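Local atomic coordinates of member of DUF4221 family (PDB entry 3S9J), a protein that is of unknown function but folds as a six-bladed beta-propeller and probably works outside the cytoplasm as a lipoprotein. Residues K29-F34 / L42-T47. Residues are numbered along the deposited sequence; the frame is centred on the assembly and turned at random. Where two conformers were deposited one is given.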
# COMPACT_ATOMS: atom_id res chain seq x y z
N LYS A 29 -1.30 -3.27 -8.89
CA LYS A 29 -0.62 -3.18 -7.59
C LYS A 29 -0.23 -1.76 -7.22
O LYS A 29 0.37 -1.55 -6.17
CB LYS A 29 0.62 -4.08 -7.55
CG LYS A 29 0.27 -5.57 -7.66
CD LYS A 29 1.50 -6.45 -7.45
CE LYS A 29 1.18 -7.92 -7.44
NZ LYS A 29 2.50 -8.72 -7.39
N SER A 30 -0.59 -0.79 -8.05
CA SER A 30 -0.26 0.61 -7.79
C SER A 30 -1.40 1.49 -8.33
O SER A 30 -1.33 2.07 -9.44
CB SER A 30 1.07 0.94 -8.43
OG SER A 30 1.51 2.26 -8.04
N MSE A 31 -2.46 1.56 -7.53
CA MSE A 31 -3.66 2.32 -7.89
C MSE A 31 -3.97 3.29 -6.77
O MSE A 31 -4.03 2.91 -5.61
CB MSE A 31 -4.90 1.43 -8.17
CG MSE A 31 -5.10 0.29 -7.31
SE MSE A 31 -7.06 -0.12 -7.51
CE MSE A 31 -7.50 0.72 -5.77
N PHE A 32 -4.11 4.55 -7.13
CA PHE A 32 -4.31 5.62 -6.17
C PHE A 32 -5.37 6.59 -6.64
O PHE A 32 -5.36 7.01 -7.79
CB PHE A 32 -3.04 6.42 -5.99
CG PHE A 32 -1.86 5.61 -5.45
CD1 PHE A 32 -1.88 5.13 -4.16
CD2 PHE A 32 -0.76 5.32 -6.26
CE1 PHE A 32 -0.81 4.38 -3.67
CE2 PHE A 32 0.32 4.63 -5.78
CZ PHE A 32 0.30 4.13 -4.46
N GLN A 33 -6.23 7.01 -5.74
CA GLN A 33 -7.20 8.06 -6.03
C GLN A 33 -6.49 9.42 -5.98
O GLN A 33 -5.60 9.65 -5.14
CB GLN A 33 -8.37 7.98 -5.03
CG GLN A 33 -9.52 8.93 -5.27
CD GLN A 33 -9.39 10.28 -4.54
OE1 GLN A 33 -8.33 10.62 -4.04
NE2 GLN A 33 -10.50 11.04 -4.49
N PHE A 34 -6.92 10.31 -6.87
CA PHE A 34 -6.42 11.68 -6.90
C PHE A 34 -7.48 12.62 -7.48
O PHE A 34 -8.43 12.18 -8.11
CB PHE A 34 -5.11 11.78 -7.68
CG PHE A 34 -5.25 11.60 -9.16
CD1 PHE A 34 -5.30 10.34 -9.71
CD2 PHE A 34 -5.29 12.69 -10.02
CE1 PHE A 34 -5.43 10.15 -11.07
CE2 PHE A 34 -5.41 12.53 -11.38
CZ PHE A 34 -5.47 11.24 -11.93
N LEU A 42 -9.07 7.68 -10.57
CA LEU A 42 -8.20 6.62 -10.09
C LEU A 42 -7.03 6.45 -11.07
O LEU A 42 -7.21 6.15 -12.25
CB LEU A 42 -8.99 5.31 -9.89
CG LEU A 42 -8.30 4.14 -9.21
CD1 LEU A 42 -7.89 4.52 -7.79
CD2 LEU A 42 -9.17 2.83 -9.21
N HIS A 43 -5.83 6.65 -10.55
CA HIS A 43 -4.58 6.33 -11.24
C HIS A 43 -4.41 4.82 -11.13
O HIS A 43 -4.33 4.29 -10.02
CB HIS A 43 -3.44 7.03 -10.53
CG HIS A 43 -2.07 6.62 -10.99
ND1 HIS A 43 -1.26 7.47 -11.72
CD2 HIS A 43 -1.35 5.49 -10.79
CE1 HIS A 43 -0.12 6.86 -11.98
NE2 HIS A 43 -0.13 5.67 -11.40
N PHE A 44 -4.34 4.11 -12.24
CA PHE A 44 -4.32 2.65 -12.21
C PHE A 44 -3.15 2.18 -13.06
O PHE A 44 -3.23 2.18 -14.28
CB PHE A 44 -5.65 2.15 -12.74
CG PHE A 44 -5.85 0.64 -12.71
CD1 PHE A 44 -5.43 -0.16 -13.77
CD2 PHE A 44 -6.57 0.06 -11.68
CE1 PHE A 44 -5.70 -1.54 -13.78
CE2 PHE A 44 -6.84 -1.33 -11.70
CZ PHE A 44 -6.40 -2.11 -12.76
N GLU A 45 -2.06 1.80 -12.40
CA GLU A 45 -0.90 1.30 -13.11
C GLU A 45 -1.27 -0.01 -13.77
O GLU A 45 -1.69 -0.92 -13.09
CB GLU A 45 0.30 1.10 -12.21
CG GLU A 45 1.54 0.69 -12.99
CD GLU A 45 2.72 0.51 -12.07
OE1 GLU A 45 3.04 1.48 -11.35
OE2 GLU A 45 3.32 -0.57 -12.06
N ASN A 46 -1.11 -0.11 -15.06
CA ASN A 46 -1.58 -1.30 -15.82
C ASN A 46 -0.35 -1.99 -16.40
O ASN A 46 -0.10 -1.95 -17.62
CB ASN A 46 -2.54 -0.78 -16.91
CG ASN A 46 -3.14 -1.88 -17.76
OD1 ASN A 46 -3.54 -2.93 -17.25
ND2 ASN A 46 -3.23 -1.62 -19.08
N THR A 47 0.42 -2.61 -15.50
CA THR A 47 1.69 -3.24 -15.88
C THR A 47 1.69 -4.74 -15.62
O THR A 47 2.73 -5.40 -15.74
CB THR A 47 2.87 -2.59 -15.11
OG1 THR A 47 2.55 -2.59 -13.72
CG2 THR A 47 3.11 -1.15 -15.63
O HOH W 1 0.49 -3.42 -11.13
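Strands 31-36 and 39-46 pair antiparallel as the first hairpin of a four-stranded sheet, and Phe32 with His43 is the hydrogen-bonded pair at the centre of this contact. Two backbone hydrogen bonds define that pair: His43 N to Phe32 O (2.8 Å) and Phe32 N to His43 O (2.9 Å). A third, Glu45 N to Ser30 O (3.1 Å), is fairly straight at 161°. On the face with Met31, Leu42 and Phe44, the selenium of Met31, a selenomethionine, lies 4.0 Å from Leu42 CD2 and reaches the Phe44 ring obliquely, 5.3 Å from SE to the centroid, a Met-aromatic contact. Met330 and Phe332 of strand 327-334 pack against this face. On the other face, His43 CG lies anti to the backbone N (chi1 171°), which brings the imidazole edge alongside Ser30 O, with CD2 3.7 Å away. Phe34 crosses the His43 side chain at about a right angle, its CE1 3.7 Å from His43 CB. Ser84 OG is hydrogen-bonded to both His43 NE2 and Glu45 OE1, and Ser84 N to Ser30 OG, linking the hairpin to the next sheet. Strands 53-58 and 63-69 follow in order, completing a four-stranded antiparallel meander, a blade of the six-bladed propeller.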